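Local coordinates for MPN domain-containing protein (Archaeoglobus fulgidus, PDB 1OI0) that probably acts as a zinc-dependent metallopeptidase of the JAB1/MPN family, whose members are linked to deubiquitination and proteasome function, at residues Gly91-Ile96 with Glu114-Glu119; Ala28-Ser31 with Val36-Glu39; Leu11-Glu16 with Asp38-Leu43. All blocks are in the same frame, centred on the assembly; numbering follows the deposited sequence.

Interaction 1: Gly91-Ile96 with Glu114-Glu119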
loop_
_atom_site.group_PDB
_atom_site.type_symbol
_atom_site.label_atom_id
_atom_site.label_comp_id
_atom_site.label_asym_id
_atom_site.label_seq_id
_atom_site.Cartn_x
_atom_site.Cartn_y
_atom_site.Cartn_z
ATOM N N GLY A 91 -5.570 -6.611 -8.357
ATOM C CA GLY A 91 -5.594 -5.276 -7.795
ATOM C C GLY A 91 -5.108 -4.201 -8.745
ATOM O O GLY A 91 -4.168 -4.395 -9.516
ATOM N N LYS A 92 -5.755 -3.047 -8.661
ATOM C CA LYS A 92 -5.431 -1.913 -9.510
ATOM C C LYS A 92 -4.319 -1.040 -8.929
ATOM O O LYS A 92 -3.483 -0.519 -9.666
ATOM C CB LYS A 92 -6.683 -1.056 -9.715
ATOM C CG LYS A 92 -7.933 -1.838 -10.079
ATOM C CD LYS A 92 -9.148 -0.923 -10.158
ATOM C CE LYS A 92 -10.431 -1.714 -10.369
ATOM N NZ LYS A 92 -10.722 -2.625 -9.225
ATOM N N TYR A 93 -4.298 -0.896 -7.607
ATOM C CA TYR A 93 -3.315 -0.043 -6.955
ATOM C C TYR A 93 -2.426 -0.772 -5.970
ATOM O O TYR A 93 -2.870 -1.676 -5.268
ATOM C CB TYR A 93 -4.031 1.091 -6.233
ATOM C CG TYR A 93 -4.952 1.862 -7.144
ATOM C CD1 TYR A 93 -4.443 2.769 -8.069
ATOM C CD2 TYR A 93 -6.327 1.652 -7.111
ATOM C CE1 TYR A 93 -5.283 3.449 -8.944
ATOM C CE2 TYR A 93 -7.176 2.326 -7.982
ATOM C CZ TYR A 93 -6.645 3.222 -8.893
ATOM O OH TYR A 93 -7.476 3.897 -9.752
ATOM N N HIS A 94 -1.166 -0.359 -5.921
ATOM C CA HIS A 94 -0.213 -0.981 -5.019
ATOM C C HIS A 94 0.707 0.035 -4.370
ATOM O O HIS A 94 1.458 0.738 -5.040
ATOM C CB HIS A 94 0.592 -2.038 -5.777
ATOM C CG HIS A 94 -0.260 -3.101 -6.398
ATOM N ND1 HIS A 94 -0.800 -2.977 -7.661
ATOM C CD2 HIS A 94 -0.726 -4.271 -5.903
ATOM C CE1 HIS A 94 -1.560 -4.027 -7.916
ATOM N NE2 HIS A 94 -1.532 -4.827 -6.867
ATOM N N ILE A 95 0.634 0.106 -3.046
ATOM C CA ILE A 95 1.446 1.044 -2.288
ATOM C C ILE A 95 2.686 0.392 -1.689
ATOM O O ILE A 95 2.654 -0.758 -1.265
ATOM C CB ILE A 95 0.633 1.653 -1.124
ATOM C CG1 ILE A 95 -0.546 2.452 -1.679
ATOM C CG2 ILE A 95 1.534 2.518 -0.243
ATOM C CD1 ILE A 95 -1.501 2.938 -0.607
ATOM N N ILE A 96 3.782 1.134 -1.695
ATOM C CA ILE A 96 5.014 0.670 -1.069
ATOM C C ILE A 96 5.396 1.748 -0.068
ATOM O O ILE A 96 5.433 2.933 -0.409
ATOM C CB ILE A 96 6.191 0.524 -2.063
ATOM C CG1 ILE A 96 5.903 -0.588 -3.072
ATOM C CG2 ILE A 96 7.482 0.207 -1.291
ATOM C CD1 ILE A 96 7.037 -0.821 -4.047
ATOM N N GLU A 114 3.715 1.518 -12.679
ATOM C CA GLU A 114 3.898 2.939 -12.946
ATOM C C GLU A 114 3.375 3.733 -11.753
ATOM O O GLU A 114 2.311 3.420 -11.219
ATOM C CB GLU A 114 3.132 3.330 -14.209
ATOM C CG GLU A 114 3.571 2.587 -15.458
ATOM C CD GLU A 114 2.619 2.792 -16.618
ATOM O OE1 GLU A 114 2.310 3.961 -16.935
ATOM O OE2 GLU A 114 2.181 1.786 -17.215
ATOM N N GLU A 115 4.114 4.753 -11.331
ATOM C CA GLU A 115 3.691 5.557 -10.193
ATOM C C GLU A 115 2.435 6.353 -10.519
ATOM O O GLU A 115 2.356 7.011 -11.554
ATOM C CB GLU A 115 4.797 6.521 -9.766
ATOM C CG GLU A 115 4.524 7.193 -8.424
ATOM C CD GLU A 115 5.645 8.118 -7.992
ATOM O OE1 GLU A 115 6.818 7.692 -8.039
ATOM O OE2 GLU A 115 5.354 9.267 -7.601
ATOM N N VAL A 116 1.457 6.287 -9.626
ATOM C CA VAL A 116 0.203 7.007 -9.814
ATOM C C VAL A 116 -0.130 7.759 -8.532
ATOM O O VAL A 116 0.398 7.449 -7.465
ATOM C CB VAL A 116 -0.954 6.044 -10.146
ATOM C CG1 VAL A 116 -0.668 5.312 -11.449
ATOM C CG2 VAL A 116 -1.154 5.060 -9.011
ATOM N N GLU A 117 -1.011 8.748 -8.635
ATOM C CA GLU A 117 -1.382 9.530 -7.468
ATOM C C GLU A 117 -2.506 8.908 -6.649
ATOM O O GLU A 117 -3.306 8.109 -7.142
ATOM C CB GLU A 117 -1.840 10.934 -7.877
ATOM C CG GLU A 117 -0.870 11.752 -8.710
ATOM C CD GLU A 117 -1.437 13.127 -9.022
ATOM O OE1 GLU A 117 -2.640 13.335 -8.753
ATOM O OE2 GLU A 117 -0.696 13.990 -9.538
ATOM N N LEU A 118 -2.544 9.291 -5.382
ATOM C CA LEU A 118 -3.590 8.885 -4.462
ATOM C C LEU A 118 -3.937 10.172 -3.738
ATOM O O LEU A 118 -3.070 10.781 -3.110
ATOM C CB LEU A 118 -3.100 7.857 -3.441
ATOM C CG LEU A 118 -3.003 6.393 -3.861
ATOM C CD1 LEU A 118 -2.718 5.552 -2.624
ATOM C CD2 LEU A 118 -4.304 5.939 -4.516
ATOM N N GLU A 119 -5.183 10.615 -3.843
ATOM C CA GLU A 119 -5.559 11.833 -3.146
ATOM C C GLU A 119 -5.830 11.463 -1.695
ATOM O O GLU A 119 -6.655 10.595 -1.412
ATOM C CB GLU A 119 -6.815 12.456 -3.760
ATOM C CG GLU A 119 -7.082 13.866 -3.258
ATOM C CD GLU A 119 -8.402 14.422 -3.742
ATOM O OE1 GLU A 119 -8.849 14.020 -4.834
ATOM O OE2 GLU A 119 -8.980 15.272 -3.033
#
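Val116 meets Tyr93 at the closest backbone approach of Gly91-Ile96 and Glu114-Glu119, yet their CA atoms are still 8.4 Å apart. The CB of each points toward the opposite segment, so Glu114-Glu119 passes over the face of strand 93-98 that carries Tyr93 and Ile95, and the wide separation is a layer spacing bridged by side chains. CG2 of Val116 comes to the edge of the Tyr93 ring, near its plane, 4.1 Å from CD1, and the two side chains run at about a right angle. A chi1 of -62° in Val116 places this methyl between the backbone N and the carbonyl carbon. Tyr93 also carries CB of Lys92 over one ring face, 3.7 Å above the plane and offset toward the rim.

Two residues on, Leu118 covers Ile95. Its CD1 touches the far methyl of Ile95, CD1, at 3.5 Å and also lies 3.9 Å from Ile95 CG1. A chi2 of 173° extends the isoleucine branch, carrying CD1 beyond CG1 to the leucine methyl. Cys108 and Ile6 touch both side chains, and Met4 touches Leu118.

Strands 115-116 and 119-120 are the two ends of the sheet order but are only a few residues apart in sequence, so the sheet must curl round between them. With 161 Å² buried and carbon the only element at the closest points, the contact implies apolar packing without a directional bond to fix its register.

Interaction 2: Ala28-Ser31 with Val36-Glu39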
loop_
_atom_site.group_PDB
_atom_site.type_symbol
_atom_site.label_atom_id
_atom_site.label_comp_id
_atom_site.label_asym_id
_atom_site.label_seq_id
_atom_site.Cartn_x
_atom_site.Cartn_y
_atom_site.Cartn_z
ATOM N N ALA A 28 -0.402 -6.268 3.166
ATOM C CA ALA A 28 -1.837 -6.379 3.358
ATOM C C ALA A 28 -2.535 -5.982 2.067
ATOM O O ALA A 28 -1.907 -5.469 1.143
ATOM C CB ALA A 28 -2.288 -5.465 4.491
ATOM N N LEU A 29 -3.835 -6.242 2.004
ATOM C CA LEU A 29 -4.615 -5.873 0.835
ATOM C C LEU A 29 -5.337 -4.576 1.163
ATOM O O LEU A 29 -5.867 -4.413 2.259
ATOM C CB LEU A 29 -5.640 -6.956 0.501
ATOM C CG LEU A 29 -5.088 -8.358 0.249
ATOM C CD1 LEU A 29 -6.241 -9.303 -0.085
ATOM C CD2 LEU A 29 -4.072 -8.319 -0.879
ATOM N N LEU A 30 -5.335 -3.653 0.213
ATOM C CA LEU A 30 -6.004 -2.372 0.385
ATOM C C LEU A 30 -7.484 -2.580 0.072
ATOM O O LEU A 30 -7.829 -3.173 -0.949
ATOM C CB LEU A 30 -5.392 -1.346 -0.563
ATOM C CG LEU A 30 -3.918 -1.005 -0.310
ATOM C CD1 LEU A 30 -3.350 -0.218 -1.479
ATOM C CD2 LEU A 30 -3.802 -0.215 0.986
ATOM N N SER A 31 -8.359 -2.110 0.953
ATOM C CA SER A 31 -9.788 -2.286 0.731
ATOM C C SER A 31 -10.621 -1.079 1.138
ATOM O O SER A 31 -10.106 -0.092 1.660
ATOM C CB SER A 31 -10.290 -3.530 1.475
ATOM O OG SER A 31 -10.130 -3.394 2.878
ATOM N N VAL A 36 -12.456 5.181 -2.067
ATOM C CA VAL A 36 -11.522 5.513 -1.000
ATOM C C VAL A 36 -10.962 4.284 -0.290
ATOM O O VAL A 36 -11.711 3.420 0.170
ATOM C CB VAL A 36 -12.189 6.423 0.063
ATOM C CG1 VAL A 36 -11.197 6.746 1.171
ATOM C CG2 VAL A 36 -12.687 7.704 -0.586
ATOM N N MET A 37 -9.637 4.211 -0.217
ATOM C CA MET A 37 -8.971 3.115 0.476
ATOM C C MET A 37 -9.022 3.518 1.944
ATOM O O MET A 37 -8.434 4.527 2.325
ATOM C CB MET A 37 -7.499 3.005 0.054
ATOM C CG MET A 37 -7.240 2.897 -1.439
ATOM S SD MET A 37 -5.467 3.015 -1.828
ATOM C CE MET A 37 -5.396 2.108 -3.350
ATOM N N ASP A 38 -9.723 2.748 2.768
ATOM C CA ASP A 38 -9.811 3.085 4.184
ATOM C C ASP A 38 -9.867 1.859 5.086
ATOM O O ASP A 38 -10.130 1.975 6.283
ATOM C CB ASP A 38 -11.037 3.962 4.441
ATOM C CG ASP A 38 -12.314 3.347 3.905
ATOM O OD1 ASP A 38 -12.569 2.159 4.188
ATOM O OD2 ASP A 38 -13.068 4.054 3.204
ATOM N N GLU A 39 -9.621 0.690 4.503
ATOM C CA GLU A 39 -9.643 -0.562 5.249
ATOM C C GLU A 39 -8.493 -1.453 4.797
ATOM O O GLU A 39 -7.968 -1.291 3.699
ATOM C CB GLU A 39 -10.968 -1.290 5.015
ATOM C CG GLU A 39 -12.182 -0.594 5.603
ATOM C CD GLU A 39 -12.292 -0.786 7.101
ATOM O OE1 GLU A 39 -11.353 -0.398 7.827
ATOM O OE2 GLU A 39 -13.322 -1.329 7.553
#
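Ser31 and Glu39 pair across the antiparallel beta hairpin of strands 27-32 and 36-42, and a classic beta bulge interrupts the second strand here, Asp38 and Glu39 both facing Ser31. The CA atoms of Ser31 and Glu39 are 4.8 Å apart, closer than in a regular hydrogen-bonded pair, a shortening the bulge may explain. Ser31 N donates to Glu39 O at 2.9 Å, with an N-H...O angle of 154°. In return, Ser31 O takes two donors: Glu39 N at 3.0 Å, approaching from above the carbonyl plane, and Asp38 N at 3.1 Å, nearly along the C=O axis. The double acceptance is the signature of the bulge. It rests on the backbone of Asp38, whose psi of 10° departs from extended geometry and turns two successive N-H groups to one oxygen.

On the face of the sheet that carries Ser31 and Glu39, the serine hydroxyl presses against the glutamate, OG lying 3.1 Å from CB of Glu39. A chi1 of -68° already turns CG of the acid away from the serine, and the chain bends again at chi2.

Leu30, pointing to the other face, meets Met37 methyl to methyl: its CD1 is 3.6 Å from CE and 3.9 Å from SD of the methionine. The Met37 chain is extended beyond CG, which carries the thioether across to the leucine.

Around this pair lie Val69 and Ile95 against Leu30, and Phe66, Tyr93 and Leu118 against Met37, a core on one side of the sheet. Backbone bonds from Leu30 to Phe66 and Gly67 tie the first strand to 64-72, whereas Met37 bonds Lys5 of strand 5-6. Past the bulge, the ladder resumes with the backbone amide N of Ile41 bonded to Leu29 O.

Interaction 3: Leu11-Glu16 with Asp38-Leu43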
loop_
_atom_site.group_PDB
_atom_site.type_symbol
_atom_site.label_atom_id
_atom_site.label_comp_id
_atom_site.label_asym_id
_atom_site.label_seq_id
_atom_site.Cartn_x
_atom_site.Cartn_y
_atom_site.Cartn_z
ATOM N N LEU A 11 -3.346 5.580 6.053
ATOM C CA LEU A 11 -1.917 5.785 5.833
ATOM C C LEU A 11 -1.179 5.692 7.162
ATOM O O LEU A 11 -0.109 5.083 7.252
ATOM C CB LEU A 11 -1.654 7.152 5.199
ATOM C CG LEU A 11 -1.794 7.263 3.680
ATOM C CD1 LEU A 11 -1.540 8.700 3.251
ATOM C CD2 LEU A 11 -0.805 6.324 3.001
ATOM N N LYS A 12 -1.757 6.297 8.196
ATOM C CA LYS A 12 -1.146 6.263 9.515
ATOM C C LYS A 12 -1.087 4.819 9.996
ATOM O O LYS A 12 -0.069 4.370 10.516
ATOM C CB LYS A 12 -1.950 7.109 10.507
ATOM C CG LYS A 12 -1.341 7.149 11.898
ATOM C CD LYS A 12 -2.176 7.976 12.861
ATOM C CE LYS A 12 -1.540 8.001 14.245
ATOM N NZ LYS A 12 -2.378 8.740 15.230
ATOM N N THR A 13 -2.185 4.093 9.813
ATOM C CA THR A 13 -2.257 2.695 10.217
ATOM C C THR A 13 -1.189 1.883 9.490
ATOM O O THR A 13 -0.483 1.076 10.096
ATOM C CB THR A 13 -3.644 2.104 9.895
ATOM O OG1 THR A 13 -4.643 2.805 10.646
ATOM C CG2 THR A 13 -3.698 0.623 10.246
ATOM N N ILE A 14 -1.071 2.109 8.187
ATOM C CA ILE A 14 -0.093 1.393 7.379
ATOM C C ILE A 14 1.339 1.677 7.828
ATOM O O ILE A 14 2.126 0.751 8.042
ATOM C CB ILE A 14 -0.239 1.758 5.883
ATOM C CG1 ILE A 14 -1.537 1.153 5.332
ATOM C CG2 ILE A 14 0.962 1.247 5.093
ATOM C CD1 ILE A 14 -1.935 1.671 3.957
ATOM N N LEU A 15 1.674 2.954 7.977
ATOM C CA LEU A 15 3.019 3.332 8.389
ATOM C C LEU A 15 3.377 2.817 9.780
ATOM O O LEU A 15 4.527 2.461 10.038
ATOM C CB LEU A 15 3.175 4.851 8.327
ATOM C CG LEU A 15 3.138 5.392 6.895
ATOM C CD1 LEU A 15 3.048 6.899 6.922
ATOM C CD2 LEU A 15 4.377 4.936 6.131
ATOM N N GLU A 16 2.396 2.770 10.675
ATOM C CA GLU A 16 2.649 2.274 12.024
ATOM C C GLU A 16 2.809 0.754 12.000
ATOM O O GLU A 16 3.565 0.186 12.788
ATOM C CB GLU A 16 1.510 2.679 12.959
ATOM C CG GLU A 16 1.338 4.187 13.076
ATOM C CD GLU A 16 0.259 4.583 14.063
ATOM O OE1 GLU A 16 -0.848 4.009 13.998
ATOM O OE2 GLU A 16 0.512 5.476 14.898
ATOM N N ASP A 38 -9.723 2.748 2.768
ATOM C CA ASP A 38 -9.811 3.085 4.184
ATOM C C ASP A 38 -9.867 1.859 5.086
ATOM O O ASP A 38 -10.130 1.975 6.283
ATOM C CB ASP A 38 -11.037 3.962 4.441
ATOM C CG ASP A 38 -12.314 3.347 3.905
ATOM O OD1 ASP A 38 -12.569 2.159 4.188
ATOM O OD2 ASP A 38 -13.068 4.054 3.204
ATOM N N GLU A 39 -9.621 0.690 4.503
ATOM C CA GLU A 39 -9.643 -0.562 5.249
ATOM C C GLU A 39 -8.493 -1.453 4.797
ATOM O O GLU A 39 -7.968 -1.291 3.699
ATOM C CB GLU A 39 -10.968 -1.290 5.015
ATOM C CG GLU A 39 -12.182 -0.594 5.603
ATOM C CD GLU A 39 -12.292 -0.786 7.101
ATOM O OE1 GLU A 39 -11.353 -0.398 7.827
ATOM O OE2 GLU A 39 -13.322 -1.329 7.553
ATOM N N LEU A 40 -8.108 -2.395 5.650
ATOM C CA LEU A 40 -7.029 -3.312 5.317
ATOM C C LEU A 40 -7.417 -4.756 5.568
ATOM O O LEU A 40 -8.072 -5.073 6.561
ATOM C CB LEU A 40 -5.776 -3.009 6.147
ATOM C CG LEU A 40 -4.991 -1.724 5.887
ATOM C CD1 LEU A 40 -3.806 -1.664 6.842
ATOM C CD2 LEU A 40 -4.515 -1.686 4.446
ATOM N N ILE A 41 -7.019 -5.622 4.645
ATOM C CA ILE A 41 -7.247 -7.051 4.782
ATOM C C ILE A 41 -5.859 -7.527 5.187
ATOM O O ILE A 41 -4.955 -7.601 4.356
ATOM C CB ILE A 41 -7.643 -7.707 3.442
ATOM C CG1 ILE A 41 -8.985 -7.146 2.962
ATOM C CG2 ILE A 41 -7.727 -9.221 3.611
ATOM C CD1 ILE A 41 -9.429 -7.680 1.618
ATOM N N PHE A 42 -5.676 -7.814 6.469
ATOM C CA PHE A 42 -4.369 -8.244 6.945
ATOM C C PHE A 42 -3.946 -9.619 6.448
ATOM O O PHE A 42 -4.765 -10.525 6.301
ATOM C CB PHE A 42 -4.328 -8.184 8.470
ATOM C CG PHE A 42 -4.512 -6.794 9.011
ATOM C CD1 PHE A 42 -5.783 -6.240 9.131
ATOM C CD2 PHE A 42 -3.410 -6.023 9.356
ATOM C CE1 PHE A 42 -5.952 -4.936 9.585
ATOM C CE2 PHE A 42 -3.566 -4.716 9.811
ATOM C CZ PHE A 42 -4.840 -4.172 9.926
ATOM N N LEU A 43 -2.650 -9.751 6.183
ATOM C CA LEU A 43 -2.076 -10.997 5.691
ATOM C C LEU A 43 -0.976 -11.488 6.633
ATOM O O LEU A 43 -0.240 -10.693 7.216
ATOM C CB LEU A 43 -1.508 -10.784 4.287
ATOM C CG LEU A 43 -2.531 -10.363 3.231
ATOM C CD1 LEU A 43 -1.820 -10.064 1.918
ATOM C CD2 LEU A 43 -3.565 -11.476 3.052
#
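Leu40 is the sheet's side of a helix-on-sheet packing: from strand 36-42 it points at helix 8-21 and meets Thr13 and Ile14, two consecutive residues of that helix. These three side chains carry nearly all of the 117 Å² buried between Leu11-Glu16 and Asp38-Leu43, and Leu40 alone accounts for 53 Å². In the JAB/MPN domain this joins the helix ahead of the hairpin to the hairpin's second strand.

A single methyl does the touching for Leu40. Its CD1 lies 3.9 Å from CG1 of Ile14 and 4.1 Å from CG2 of Thr13, and so sits against both. With chi2 at 180° that methyl is anti to CA, the fully stretched position, which explains how it spans a backbone separation of 8.6 Å between the CA atoms of Ile14 and Leu40.

Ile14 offers the methylene CG1 instead of its terminal methyl, and its side chain runs at a slant to the leucine. Strands 64-72 and 93-98 extend the setting: Val69 touches both Ile14 and Leu40, and Val97 touches Ile14, so the pair belongs to a wider apolar layer between helix and sheet.

Thr13, partly exposed, makes the smaller contribution (26 Å²); its side chain and that of Leu40 lie alongside one another, pointing opposite ways. A chi1 of -63° puts OG1 beside the backbone N, where it is hydrogen-bonded to the carbonyl O of Gly9 one turn earlier, and so leaves CG2, anti to that N, to face Leu40.

On the strand itself, the Phe42 ring flanks the base of Leu40, whose CB stands 3.9 Å above one ring face, offset toward the rim.

Overall arrangement
Interactions 2 and 3 share Asp38 and Glu39 and have centres 7 Å apart. The centres of interactions 1 and 2 are 12 Å apart, and those of interactions 1 and 3 are 15 Å apart. Interactions 1 and 2 merge into one apolar core, with Leu118 CD1 at 3.8 Å from Met37 SD and Ile95 CD1 at 3.8 Å from Leu30 CD1. Interactions 1 and 3 do not touch and lie on opposite sides of the chain's centre, though they serve the same sheet. None reaches the metal: the side chains of Ile95, Leu30 and Ile14 are about 11, 13 and 13 Å from the zinc ion held by His70, His72 and Asp83.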